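Platelet aggregation factor Sm-hPAF (Streptococcus mitis, PDB 4GWI) binds fucosylated Lewis-type glycans through this F-type lectin domain, part of a toxin that probably forms pores in cholesterol-containing host membranes. Local coordinates at residues K69-N74 / E112-F117; L84-V89 / E128-N133; V90-A95 / A122-V127; S19-A24 / D53-Q58. The protein carries 2 engineered substitutions. All blocks are in the same frame, centred on the assembly; numbering follows the deposited sequence.

How the interactions relate
Interactions 2, 3 and 4 lie in one five-stranded antiparallel sheet, and interaction 1 in the second sheet of the lectin domain's beta sandwich. Interactions 2 and 3 are successive parts of one strand pair, 87-92 with 124-129, with centres about 17 Å apart. Strand 56-61 of interaction 4 borders 124-129, and a backbone hydrogen bond joins V127 to W57. Along the chain, interaction 4 closes first; the segments of interaction 1 then alternate with those of 2 and 3. The chain thus passes back and forth between the sheets, and L72, L113 and F117 pack on F87, V89 and L91 across the interior. Interactions 1 and 4 do not touch, their centres about 18 Å apart.

Interaction 1: K69-N74 / E112-F117; sequences KVKLYN and ELEVFF
E114 OE2 is shared by two lysines. K69 NZ lies 3.1 Å from E114 OE2 in a salt bridge whose hydrogen bond is weak, while K71 NZ makes a long one to E114 OE2 at 3.8 Å. A closer partner for K71 NZ is E112 OE2, 3.2 Å away, so K69, E114, K71 and E112 form a network of alternating charge. Both lysine chains run extended; in K69, CG stands opposite the backbone N (chi1 -178°), which carries the chain alongside the F116 ring, with CD 3.8 Å from F116 CE1. At the other end, Y73 OH takes a weak bond from K71 NZ and is also hydrogen-bonded to E142.

Beneath this charged layer the two segments run 164° apart, hence antiparallel. V70 and V115 form one hydrogen-bonded pair, with V115 N to V70 O at 2.7 Å, and L72 and L113 form the next, L72 N to L113 O being 2.9 Å. K69-F116, K71-E114 and Y73-E112 are the non-hydrogen-bonded pairs between and beside them.

On the apolar face, V70 CG2 reaches F117 CE2 at 3.8 Å, and F117 in turn packs on V89 and L91 of the other sheet. The contact is therefore two-sided: one face closes the sandwich interior, and on the other the paired lysines probably favour the ionised form of E114.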
loop_
_atom_site.group_PDB
_atom_site.type_symbol
_atom_site.label_atom_id
_atom_site.label_comp_id
_atom_site.label_asym_id
_atom_site.label_seq_id
_atom_site.Cartn_x
_atom_site.Cartn_y
_atom_site.Cartn_z
ATOM N N LYS A 69 11.079 -2.445 -4.602
ATOM C CA LYS A 69 10.162 -1.340 -5.006
ATOM C C LYS A 69 8.764 -1.657 -4.536
ATOM O O LYS A 69 8.315 -2.823 -4.638
ATOM C CB LYS A 69 10.167 -1.114 -6.555
ATOM C CG LYS A 69 9.271 0.062 -7.021
ATOM C CD LYS A 69 9.349 0.014 -8.579
ATOM C CE LYS A 69 8.592 1.068 -9.304
ATOM N NZ LYS A 69 8.887 0.770 -10.761
ATOM N N VAL A 70 8.127 -0.634 -4.019
ATOM C CA VAL A 70 6.665 -0.754 -3.682
ATOM C C VAL A 70 6.000 0.418 -4.423
ATOM O O VAL A 70 6.432 1.539 -4.353
ATOM C CB VAL A 70 6.427 -0.568 -2.174
ATOM C CG1 VAL A 70 4.879 -0.539 -1.848
ATOM C CG2 VAL A 70 7.094 -1.768 -1.425
ATOM N N LYS A 71 4.922 0.093 -5.207
ATOM C CA LYS A 71 4.253 1.160 -5.987
ATOM C C LYS A 71 2.809 1.276 -5.451
ATOM O O LYS A 71 2.154 0.256 -5.350
ATOM C CB LYS A 71 4.192 0.742 -7.470
ATOM C CG LYS A 71 3.799 1.912 -8.321
ATOM C CD LYS A 71 4.235 1.604 -9.798
ATOM C CE LYS A 71 3.628 2.736 -10.639
ATOM N NZ LYS A 71 3.795 2.268 -12.066
ATOM N N LEU A 72 2.435 2.476 -5.072
ATOM C CA LEU A 72 1.085 2.697 -4.510
ATOM C C LEU A 72 0.313 3.408 -5.683
ATOM O O LEU A 72 0.779 4.376 -6.259
ATOM C CB LEU A 72 1.100 3.699 -3.357
ATOM C CG LEU A 72 1.971 3.276 -2.150
ATOM C CD1 LEU A 72 1.582 4.214 -1.014
ATOM C CD2 LEU A 72 1.895 1.822 -1.690
ATOM N N TYR A 73 -0.936 3.010 -5.805
ATOM C CA TYR A 73 -1.862 3.703 -6.751
ATOM C C TYR A 73 -2.989 4.239 -5.951
ATOM O O TYR A 73 -3.673 3.486 -5.224
ATOM C CB TYR A 73 -2.397 2.707 -7.773
ATOM C CG TYR A 73 -1.354 2.103 -8.690
ATOM C CD1 TYR A 73 -1.296 2.539 -10.013
ATOM C CD2 TYR A 73 -0.441 1.119 -8.243
ATOM C CE1 TYR A 73 -0.361 1.977 -10.859
ATOM C CE2 TYR A 73 0.518 0.572 -9.101
ATOM C CZ TYR A 73 0.525 1.030 -10.404
ATOM O OH TYR A 73 1.400 0.453 -11.285
ATOM N N ASN A 74 -3.180 5.556 -6.008
ATOM C CA ASN A 74 -4.157 6.244 -5.179
ATOM C C ASN A 74 -5.581 6.116 -5.706
ATOM O O ASN A 74 -5.756 5.835 -6.885
ATOM C CB ASN A 74 -3.766 7.755 -5.079
ATOM C CG ASN A 74 -4.355 8.430 -3.872
ATOM O OD1 ASN A 74 -5.079 7.854 -3.055
ATOM N ND2 ASN A 74 -4.090 9.756 -3.791
ATOM N N GLU A 112 0.186 7.912 -8.807
ATOM C CA GLU A 112 0.934 6.764 -8.276
ATOM C C GLU A 112 2.158 7.305 -7.541
ATOM O O GLU A 112 2.599 8.459 -7.719
ATOM C CB GLU A 112 1.342 5.816 -9.340
ATOM C CG GLU A 112 2.166 6.467 -10.392
ATOM C CD GLU A 112 2.336 5.585 -11.641
ATOM O OE1 GLU A 112 1.304 5.102 -12.205
ATOM O OE2 GLU A 112 3.528 5.415 -12.039
ATOM N N LEU A 113 2.709 6.463 -6.653
ATOM C CA LEU A 113 3.986 6.798 -5.916
ATOM C C LEU A 113 4.851 5.584 -6.039
ATOM O O LEU A 113 4.449 4.446 -5.696
ATOM C CB LEU A 113 3.716 7.119 -4.432
ATOM C CG LEU A 113 5.016 7.227 -3.595
ATOM C CD1 LEU A 113 5.852 8.412 -4.089
ATOM C CD2 LEU A 113 4.640 7.339 -2.090
ATOM N N GLU A 114 6.102 5.737 -6.492
ATOM C CA GLU A 114 7.027 4.617 -6.501
ATOM C C GLU A 114 8.013 4.777 -5.332
ATOM O O GLU A 114 8.666 5.857 -5.162
ATOM C CB GLU A 114 7.920 4.633 -7.789
ATOM C CG GLU A 114 7.052 4.235 -9.028
ATOM C CD GLU A 114 7.848 4.127 -10.321
ATOM O OE1 GLU A 114 8.951 4.693 -10.412
ATOM O OE2 GLU A 114 7.331 3.461 -11.236
ATOM N N VAL A 115 8.039 3.749 -4.483
ATOM C CA VAL A 115 8.925 3.826 -3.266
ATOM C C VAL A 115 10.009 2.792 -3.477
ATOM O O VAL A 115 9.778 1.606 -3.745
ATOM C CB VAL A 115 8.071 3.437 -2.054
ATOM C CG1 VAL A 115 8.976 3.605 -0.795
ATOM C CG2 VAL A 115 6.827 4.303 -1.921
ATOM N N PHE A 116 11.273 3.217 -3.377
ATOM C CA PHE A 116 12.392 2.300 -3.593
ATOM C C PHE A 116 13.082 1.915 -2.277
ATOM O O PHE A 116 13.284 2.839 -1.471
ATOM C CB PHE A 116 13.414 2.973 -4.537
ATOM C CG PHE A 116 12.852 3.112 -5.964
ATOM C CD1 PHE A 116 13.009 2.045 -6.807
ATOM C CD2 PHE A 116 12.238 4.302 -6.346
ATOM C CE1 PHE A 116 12.503 2.118 -8.128
ATOM C CE2 PHE A 116 11.718 4.373 -7.698
ATOM C CZ PHE A 116 11.875 3.272 -8.517
ATOM N N PHE A 117 13.295 0.605 -2.092
ATOM C CA PHE A 117 13.998 0.139 -0.881
ATOM C C PHE A 117 15.311 -0.461 -1.231
ATOM O O PHE A 117 15.486 -0.987 -2.319
ATOM C CB PHE A 117 13.129 -0.884 -0.205
ATOM C CG PHE A 117 11.944 -0.264 0.535
ATOM C CD1 PHE A 117 12.048 0.336 1.745
ATOM C CD2 PHE A 117 10.657 -0.256 -0.082
ATOM C CE1 PHE A 117 10.976 0.902 2.458
ATOM C CE2 PHE A 117 9.591 0.287 0.627
ATOM C CZ PHE A 117 9.707 0.904 1.857
#

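Interaction 2: L84-V89 / E128-N133; sequences LSNFDV and ELKTKN
F87 with L129 and D88 with E128 form the end of the antiparallel pair 87-92/124-129 in the five-stranded sheet, where N86 and F87 together face F104 as a G1 beta bulge. D88 and E128 make the hydrogen-bonded pair: D88 N meets E128 O at 2.9 Å, and E128 N returns a bond to D88 O. F87 and L129 are the non-hydrogen-bonded pair. Beyond it, where the regular strand pairing stops, K130 N still donates to N86 O over 2.9 Å. S85 and T131 are joined by a water that accepts from T131 OG1 and donates to S85 O.

Inside the sandwich, L129 CD2 touches F87 CB at 3.6 Å. L84 crosses L129 at about a right angle and lays CD1 over the centre of the F87 ring, 3.8 Å above its plane. The F87 ring owes its place to chi1 of 62°, which sets CG between the backbone N and the carbonyl carbon.

On the other face D88 and E128 sit next to each other, with D88 OD1 4.3 Å from E128 OE1. A water donates to both, at 2.7 Å from E128 OE1, and R101 NH1 forms salt bridges with the same two oxygens; D88 OD2 is bonded to H103. E128 OE2 is held by a salt bridge to K126. K130 crosses D88 obliquely, bringing its CD to 3.6 Å from D88 OD2, while its ammonium stays beyond salt-bridge range. The close approach of two carboxylates is thus probably made tolerable by the shared water and arginine, which would keep both acids ionised.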
loop_
_atom_site.group_PDB
_atom_site.type_symbol
_atom_site.label_atom_id
_atom_site.label_comp_id
_atom_site.label_asym_id
_atom_site.label_seq_id
_atom_site.Cartn_x
_atom_site.Cartn_y
_atom_site.Cartn_z
ATOM N N LEU A 84 -4.692 10.278 1.026
ATOM C CA LEU A 84 -3.410 9.560 1.045
ATOM C C LEU A 84 -2.271 10.626 1.132
ATOM O O LEU A 84 -1.667 11.054 0.120
ATOM C CB LEU A 84 -3.233 8.638 -0.185
ATOM C CG LEU A 84 -1.924 7.825 -0.162
ATOM C CD1 LEU A 84 -1.944 6.836 1.033
ATOM C CD2 LEU A 84 -1.911 6.988 -1.439
ATOM N N SER A 85 -2.076 11.048 2.357
ATOM C CA SER A 85 -1.074 12.096 2.676
ATOM C C SER A 85 -0.645 11.829 4.095
ATOM O O SER A 85 -1.354 11.218 4.905
ATOM C CB SER A 85 -1.689 13.512 2.435
ATOM O OG SER A 85 -2.672 13.655 3.395
ATOM N N ASN A 86 0.580 12.301 4.423
ATOM C CA ASN A 86 1.193 12.122 5.716
ATOM C C ASN A 86 1.126 10.672 6.183
ATOM O O ASN A 86 0.422 10.314 7.120
ATOM C CB ASN A 86 0.509 13.049 6.726
ATOM C CG ASN A 86 1.262 13.122 8.064
ATOM O OD1 ASN A 86 2.365 12.673 8.230
ATOM N ND2 ASN A 86 0.573 13.644 9.077
ATOM N N PHE A 87 1.888 9.865 5.473
ATOM C CA PHE A 87 1.831 8.439 5.714
ATOM C C PHE A 87 3.203 7.817 5.613
ATOM O O PHE A 87 4.130 8.375 5.004
ATOM C CB PHE A 87 0.878 7.713 4.701
ATOM C CG PHE A 87 1.299 7.818 3.259
ATOM C CD1 PHE A 87 0.973 8.914 2.478
ATOM C CD2 PHE A 87 2.097 6.805 2.683
ATOM C CE1 PHE A 87 1.376 9.045 1.155
ATOM C CE2 PHE A 87 2.484 6.934 1.393
ATOM C CZ PHE A 87 2.112 7.968 0.590
ATOM N N ASP A 88 3.321 6.625 6.179
ATOM C CA ASP A 88 4.572 5.847 6.057
ATOM C C ASP A 88 4.318 4.597 5.226
ATOM O O ASP A 88 3.192 4.031 5.201
ATOM C CB ASP A 88 5.061 5.314 7.420
ATOM C CG ASP A 88 5.597 6.418 8.392
ATOM O OD1 ASP A 88 5.580 6.144 9.629
ATOM O OD2 ASP A 88 5.932 7.483 7.948
ATOM N N VAL A 89 5.334 4.159 4.525
ATOM C CA VAL A 89 5.383 2.774 3.898
ATOM C C VAL A 89 6.411 2.017 4.704
ATOM O O VAL A 89 7.583 2.480 4.855
ATOM C CB VAL A 89 5.753 2.864 2.422
ATOM C CG1 VAL A 89 5.781 1.463 1.756
ATOM C CG2 VAL A 89 4.726 3.759 1.676
ATOM N N GLU A 128 0.714 3.093 6.349
ATOM C CA GLU A 128 0.126 3.575 7.670
ATOM C C GLU A 128 -0.112 5.070 7.528
ATOM O O GLU A 128 0.836 5.842 7.342
ATOM C CB GLU A 128 1.169 3.422 8.790
ATOM C CG GLU A 128 1.452 1.998 9.118
ATOM C CD GLU A 128 2.468 1.801 10.283
ATOM O OE1 GLU A 128 3.142 2.774 10.665
ATOM O OE2 GLU A 128 2.578 0.634 10.750
ATOM N N LEU A 129 -1.378 5.478 7.684
ATOM C CA LEU A 129 -1.658 6.928 7.759
ATOM C C LEU A 129 -1.276 7.441 9.141
ATOM O O LEU A 129 -1.394 6.710 10.085
ATOM C CB LEU A 129 -3.117 7.268 7.500
ATOM C CG LEU A 129 -3.645 6.968 6.105
ATOM C CD1 LEU A 129 -5.093 7.473 5.959
ATOM C CD2 LEU A 129 -2.728 7.482 4.995
ATOM N N LYS A 130 -0.807 8.715 9.166
ATOM C CA LYS A 130 -0.419 9.291 10.478
ATOM C C LYS A 130 -1.414 10.361 10.903
ATOM O O LYS A 130 -1.193 11.052 11.918
ATOM C CB LYS A 130 0.993 9.857 10.403
ATOM C CG LYS A 130 1.944 8.623 10.337
ATOM C CD LYS A 130 3.325 9.051 9.862
ATOM C CE LYS A 130 3.860 10.265 10.600
ATOM N NZ LYS A 130 4.482 9.893 11.909
ATOM N N THR A 131 -2.514 10.500 10.194
ATOM C CA THR A 131 -3.503 11.559 10.415
ATOM C C THR A 131 -4.735 11.042 11.202
ATOM O O THR A 131 -5.027 9.829 11.330
ATOM C CB THR A 131 -3.967 12.084 9.074
ATOM O OG1 THR A 131 -4.456 10.885 8.336
ATOM C CG2 THR A 131 -2.829 12.840 8.335
ATOM N N LYS A 132 -5.422 11.970 11.887
ATOM C CA LYS A 132 -6.599 11.639 12.615
ATOM C C LYS A 132 -7.793 11.620 11.713
ATOM O O LYS A 132 -7.848 12.371 10.741
ATOM C CB LYS A 132 -6.835 12.742 13.718
ATOM C CG LYS A 132 -5.823 12.631 14.837
ATOM C CD LYS A 132 -5.870 13.912 15.688
ATOM C CE LYS A 132 -4.794 13.883 16.768
ATOM N NZ LYS A 132 -4.682 12.496 17.321
ATOM N N ASN A 133 -8.705 10.702 12.082
ATOM C CA ASN A 133 -10.050 10.651 11.535
ATOM C C ASN A 133 -10.090 10.716 10.016
ATOM O O ASN A 133 -10.786 11.490 9.383
ATOM C CB ASN A 133 -10.853 11.846 12.180
ATOM C CG ASN A 133 -12.305 11.795 11.813
ATOM O OD1 ASN A 133 -12.877 12.798 11.330
ATOM N ND2 ASN A 133 -12.891 10.606 11.941
HETATM O O HOH W 1 -4.167 11.581 5.427
HETATM O O HOH W 2 3.000 5.386 11.218
#

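Interaction 3: V90-A95 / A122-V127; sequences VLLNEA and ARYVKV
V90 and K126 make a hydrogen-bonded pair with bonds both ways, V90 N to K126 O and K126 N to V90 O, and the latter is 2.8 Å long. L91 and V125 form the non-hydrogen-bonded pair that follows, and L92 with Y124 the next hydrogen-bonded one. Here L92 O accepts twice: from R123 N at 2.8 Å, in the carbonyl plane, and from Y124 N at 3.1 Å, tilted 24° out of it. The segment axes run 152° apart.

Apolar contacts occupy both faces. L91 and V125 lie side by side toward the sandwich interior, with L91 CD2 3.7 Å from V125 CG2, and L91 CB also rests on A122 CB. On the outer face L92 CB meets Y124 CB at 3.9 Å.

Aromatic and polar contacts gather at the turn. N93 O approaches the Y124 ring in its plane, 3.4 Å from CD1. A water joins Y124 OH to E94 O, to which it donates at 2.7 Å. The extended R123 chain leaves CG above one face of the Y124 ring and brings the guanidinium beneath Y124 OH; its NE forms a salt bridge with D60, a residue of the magnesium site.

R123 and Y124 stand opposite the single L92, which makes this a beta bulge, here of the classic type, placed where the chain turns a corner at R123 and passes from one sheet of the sandwich to the other.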
loop_
_atom_site.group_PDB
_atom_site.type_symbol
_atom_site.label_atom_id
_atom_site.label_comp_id
_atom_site.label_asym_id
_atom_site.label_seq_id
_atom_site.Cartn_x
_atom_site.Cartn_y
_atom_site.Cartn_z
ATOM N N VAL A 90 6.028 0.860 5.192
ATOM C CA VAL A 90 6.819 0.119 6.183
ATOM C C VAL A 90 7.018 -1.278 5.662
ATOM O O VAL A 90 6.116 -1.941 5.074
ATOM C CB VAL A 90 6.043 0.006 7.512
ATOM C CG1 VAL A 90 6.975 -0.503 8.610
ATOM C CG2 VAL A 90 5.522 1.384 7.932
ATOM N N LEU A 91 8.248 -1.782 5.837
ATOM C CA LEU A 91 8.526 -3.181 5.572
ATOM C C LEU A 91 8.756 -3.901 6.903
ATOM O O LEU A 91 9.469 -3.349 7.740
ATOM C CB LEU A 91 9.766 -3.351 4.709
ATOM C CG LEU A 91 9.783 -2.679 3.292
ATOM C CD1 LEU A 91 11.055 -3.040 2.551
ATOM C CD2 LEU A 91 8.501 -3.154 2.567
ATOM N N LEU A 92 8.173 -5.056 7.082
ATOM C CA LEU A 92 8.322 -5.821 8.344
ATOM C C LEU A 92 8.905 -7.180 8.005
ATOM O O LEU A 92 8.618 -7.800 6.980
ATOM C CB LEU A 92 6.980 -6.086 9.043
ATOM C CG LEU A 92 6.083 -4.898 9.211
ATOM C CD1 LEU A 92 4.878 -5.504 9.982
ATOM C CD2 LEU A 92 6.735 -3.861 10.059
ATOM N N ASN A 93 9.745 -7.685 8.930
ATOM C CA ASN A 93 10.224 -9.056 8.785
ATOM C C ASN A 93 9.168 -10.111 9.214
ATOM O O ASN A 93 8.000 -9.789 9.555
ATOM C CB ASN A 93 11.600 -9.218 9.561
ATOM C CG ASN A 93 11.432 -9.214 11.081
ATOM O OD1 ASN A 93 12.521 -9.097 11.813
ATOM N ND2 ASN A 93 10.276 -9.189 11.629
ATOM N N GLU A 94 9.535 -11.391 9.210
ATOM C CA GLU A 94 8.595 -12.449 9.518
ATOM C C GLU A 94 8.048 -12.412 10.898
ATOM O O GLU A 94 6.953 -12.876 11.205
ATOM C CB GLU A 94 9.273 -13.819 9.205
ATOM C CG GLU A 94 8.302 -14.997 9.410
ATOM C CD GLU A 94 8.461 -15.753 10.727
ATOM O OE1 GLU A 94 9.000 -15.198 11.744
ATOM O OE2 GLU A 94 8.013 -16.935 10.734
ATOM N N ALA A 95 8.825 -11.822 11.817
ATOM C CA ALA A 95 8.457 -11.625 13.199
ATOM C C ALA A 95 7.720 -10.328 13.433
ATOM O O ALA A 95 7.392 -9.863 14.550
ATOM C CB ALA A 95 9.778 -11.592 14.046
ATOM N N ALA A 122 11.991 -8.694 3.641
ATOM C CA ALA A 122 10.802 -8.442 4.399
ATOM C C ALA A 122 9.717 -9.394 3.990
ATOM O O ALA A 122 9.727 -9.837 2.822
ATOM C CB ALA A 122 10.334 -7.032 4.083
ATOM N N ARG A 123 8.809 -9.639 4.918
ATOM C CA ARG A 123 7.656 -10.486 4.588
ATOM C C ARG A 123 6.397 -9.645 4.447
ATOM O O ARG A 123 5.457 -10.064 3.671
ATOM C CB ARG A 123 7.467 -11.560 5.663
ATOM C CG ARG A 123 6.226 -12.448 5.327
ATOM C CD ARG A 123 6.192 -13.718 6.087
ATOM N NE ARG A 123 4.788 -14.260 6.008
ATOM C CZ ARG A 123 4.429 -15.431 6.495
ATOM N NH1 ARG A 123 5.385 -16.279 7.013
ATOM N NH2 ARG A 123 3.126 -15.731 6.456
ATOM N N TYR A 124 6.262 -8.537 5.144
ATOM C CA TYR A 124 5.020 -7.719 5.110
ATOM C C TYR A 124 5.310 -6.364 4.575
ATOM O O TYR A 124 6.382 -5.742 4.862
ATOM C CB TYR A 124 4.424 -7.589 6.524
ATOM C CG TYR A 124 4.048 -8.904 7.188
ATOM C CD1 TYR A 124 5.032 -9.650 7.931
ATOM C CD2 TYR A 124 2.797 -9.498 6.984
ATOM C CE1 TYR A 124 4.729 -10.857 8.533
ATOM C CE2 TYR A 124 2.454 -10.695 7.642
ATOM C CZ TYR A 124 3.403 -11.356 8.421
ATOM O OH TYR A 124 3.103 -12.604 8.935
ATOM N N VAL A 125 4.330 -5.762 3.828
ATOM C CA VAL A 125 4.424 -4.390 3.349
ATOM C C VAL A 125 3.218 -3.663 3.935
ATOM O O VAL A 125 2.053 -4.196 3.750
ATOM C CB VAL A 125 4.405 -4.330 1.808
ATOM C CG1 VAL A 125 4.411 -2.837 1.368
ATOM C CG2 VAL A 125 5.598 -5.101 1.245
ATOM N N LYS A 126 3.421 -2.549 4.609
ATOM C CA LYS A 126 2.284 -1.894 5.273
ATOM C C LYS A 126 2.269 -0.426 4.843
ATOM O O LYS A 126 3.325 0.184 4.671
ATOM C CB LYS A 126 2.520 -2.079 6.780
ATOM C CG LYS A 126 1.446 -1.608 7.638
ATOM C CD LYS A 126 1.786 -2.189 9.074
ATOM C CE LYS A 126 0.570 -1.748 9.860
ATOM N NZ LYS A 126 1.075 -1.638 11.243
ATOM N N VAL A 127 1.056 0.139 4.705
ATOM C CA VAL A 127 0.883 1.586 4.456
ATOM C C VAL A 127 0.168 2.040 5.723
ATOM O O VAL A 127 -0.881 1.525 6.070
ATOM C CB VAL A 127 0.049 1.882 3.179
ATOM C CG1 VAL A 127 -0.197 3.409 3.037
ATOM C CG2 VAL A 127 0.754 1.246 1.970
HETATM O O HOH W 3 5.100 -14.180 9.700
#

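Interaction 4: S19-A24 / D53-Q58; sequences SQSSTA and DNAWWQ
S19 and Q58 form an antiparallel hydrogen-bonded pair, with Q58 N 2.8 Å from S19 O, and Q20 with W57 follows as the non-hydrogen-bonded pair. The ladder then passes to S21, which leaves the strand: S21 N donates to W56 O, and W56 N donates to S21 OG over 3.1 Å, nearly straight at 165°. A chi1 of 58° brings OG there, between backbone N and carbonyl carbon. That hydroxyl is also bonded to E52.

The same serine sets its CB over the five-membered ring of W56, 3.5 Å from the centroid and 16° off the normal, a CH-pi contact. S19 OG lies instead at the ring edge, 3.7 Å from W56 CZ3, and shares a water with Q58 OE1, weakly on the glutamine side. K126 covers the opposite face of W56 in a cation-pi contact.

Toward the interior, Q20 OE1 meets the W57 ring at its edge, 3.5 Å from CD1. Q20 NE2 points the other way to T23 OG1 at 3.0 Å and to G27 O, while W57 NE1 bonds A29 O.

Strand 17-20 is one of the two edge strands of the five-stranded sheet, and this pairing joins it to strand 56-61 in the F-type lectin beta sandwich.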
loop_
_atom_site.group_PDB
_atom_site.type_symbol
_atom_site.label_atom_id
_atom_site.label_comp_id
_atom_site.label_asym_id
_atom_site.label_seq_id
_atom_site.Cartn_x
_atom_site.Cartn_y
_atom_site.Cartn_z
ATOM N N SER A 19 -4.821 -7.312 4.566
ATOM C CA SER A 19 -5.702 -6.964 5.731
ATOM C C SER A 19 -5.565 -5.453 5.962
ATOM O O SER A 19 -4.703 -4.781 5.429
ATOM C CB SER A 19 -5.347 -7.716 7.034
ATOM O OG SER A 19 -4.036 -7.418 7.414
ATOM N N GLN A 20 -6.488 -4.916 6.774
ATOM C CA GLN A 20 -6.403 -3.479 7.041
ATOM C C GLN A 20 -7.110 -3.223 8.416
ATOM O O GLN A 20 -7.773 -4.120 8.997
ATOM C CB GLN A 20 -7.034 -2.670 5.838
ATOM C CG GLN A 20 -8.534 -3.019 5.658
ATOM C CD GLN A 20 -9.079 -2.470 4.371
ATOM O OE1 GLN A 20 -8.345 -1.939 3.542
ATOM N NE2 GLN A 20 -10.415 -2.639 4.168
ATOM N N SER A 21 -6.908 -2.015 8.874
ATOM C CA SER A 21 -7.402 -1.660 10.241
ATOM C C SER A 21 -8.890 -1.744 10.432
ATOM O O SER A 21 -9.303 -2.112 11.557
ATOM C CB SER A 21 -6.820 -0.230 10.573
ATOM O OG SER A 21 -7.207 0.712 9.614
ATOM N N SER A 22 -9.714 -1.477 9.445
ATOM C CA SER A 22 -11.105 -1.703 9.500
ATOM C C SER A 22 -11.568 -1.615 8.025
ATOM O O SER A 22 -10.773 -1.178 7.159
ATOM C CB SER A 22 -11.800 -0.519 10.282
ATOM O OG SER A 22 -11.432 0.778 9.764
ATOM N N THR A 23 -12.853 -1.929 7.794
ATOM C CA THR A 23 -13.399 -1.870 6.433
ATOM C C THR A 23 -14.685 -1.097 6.407
ATOM O O THR A 23 -15.514 -1.352 7.308
ATOM C CB THR A 23 -13.628 -3.347 5.923
ATOM O OG1 THR A 23 -12.332 -4.039 5.975
ATOM C CG2 THR A 23 -14.170 -3.340 4.488
ATOM N N ALA A 24 -14.863 -0.179 5.469
ATOM C CA ALA A 24 -16.089 0.572 5.325
ATOM C C ALA A 24 -16.448 0.621 3.870
ATOM O O ALA A 24 -15.565 0.457 2.992
ATOM C CB ALA A 24 -15.869 2.023 5.811
ATOM N N ASP A 53 -8.316 7.058 13.428
ATOM C CA ASP A 53 -6.921 7.484 13.568
ATOM C C ASP A 53 -5.933 6.408 13.163
ATOM O O ASP A 53 -6.108 5.230 13.475
ATOM C CB ASP A 53 -6.663 7.824 15.044
ATOM C CG ASP A 53 -7.519 9.049 15.511
ATOM O OD1 ASP A 53 -8.201 9.761 14.721
ATOM O OD2 ASP A 53 -7.524 9.227 16.757
ATOM N N ASN A 54 -4.898 6.858 12.428
ATOM C CA ASN A 54 -3.803 5.945 12.095
ATOM C C ASN A 54 -4.306 4.658 11.365
ATOM O O ASN A 54 -3.890 3.569 11.687
ATOM C CB ASN A 54 -3.032 5.508 13.381
ATOM C CG ASN A 54 -2.444 6.729 14.104
ATOM O OD1 ASN A 54 -1.980 7.692 13.494
ATOM N ND2 ASN A 54 -2.658 6.761 15.387
ATOM N N ALA A 55 -5.132 4.894 10.357
ATOM C CA ALA A 55 -5.622 3.724 9.532
ATOM C C ALA A 55 -4.381 3.080 8.847
ATOM O O ALA A 55 -3.387 3.756 8.533
ATOM C CB ALA A 55 -6.547 4.289 8.470
ATOM N N TRP A 56 -4.526 1.786 8.585
ATOM C CA TRP A 56 -3.411 1.118 7.910
ATOM C C TRP A 56 -3.953 -0.041 7.024
ATOM O O TRP A 56 -5.066 -0.510 7.210
ATOM C CB TRP A 56 -2.316 0.598 8.930
ATOM C CG TRP A 56 -2.880 -0.384 9.961
ATOM C CD1 TRP A 56 -3.355 -0.065 11.266
ATOM C CD2 TRP A 56 -3.226 -1.784 9.772
ATOM N NE1 TRP A 56 -3.832 -1.209 11.893
ATOM C CE2 TRP A 56 -3.791 -2.272 11.047
ATOM C CE3 TRP A 56 -2.996 -2.728 8.741
ATOM C CZ2 TRP A 56 -4.273 -3.602 11.198
ATOM C CZ3 TRP A 56 -3.455 -4.037 8.905
ATOM C CH2 TRP A 56 -4.092 -4.473 10.120
ATOM N N TRP A 57 -3.069 -0.471 6.120
ATOM C CA TRP A 57 -3.366 -1.626 5.225
ATOM C C TRP A 57 -2.071 -2.405 5.125
ATOM O O TRP A 57 -0.958 -1.815 5.186
ATOM C CB TRP A 57 -3.744 -0.988 3.865
ATOM C CG TRP A 57 -3.898 -2.058 2.798
ATOM C CD1 TRP A 57 -5.133 -2.683 2.378
ATOM C CD2 TRP A 57 -2.854 -2.628 1.975
ATOM N NE1 TRP A 57 -4.842 -3.635 1.359
ATOM C CE2 TRP A 57 -3.520 -3.596 1.102
ATOM C CE3 TRP A 57 -1.458 -2.423 1.877
ATOM C CZ2 TRP A 57 -2.802 -4.392 0.219
ATOM C CZ3 TRP A 57 -0.732 -3.211 0.980
ATOM C CH2 TRP A 57 -1.422 -4.127 0.116
ATOM N N GLN A 58 -2.138 -3.741 4.975
ATOM C CA GLN A 58 -0.926 -4.561 4.933
ATOM C C GLN A 58 -1.124 -5.706 3.950
ATOM O O GLN A 58 -2.257 -6.231 3.817
ATOM C CB GLN A 58 -0.727 -5.150 6.335
ATOM C CG GLN A 58 0.507 -6.068 6.407
ATOM C CD GLN A 58 0.616 -6.499 7.859
ATOM O OE1 GLN A 58 0.016 -7.507 8.248
ATOM N NE2 GLN A 58 1.280 -5.666 8.613
HETATM O O HOH W 4 -1.940 -9.386 6.338
#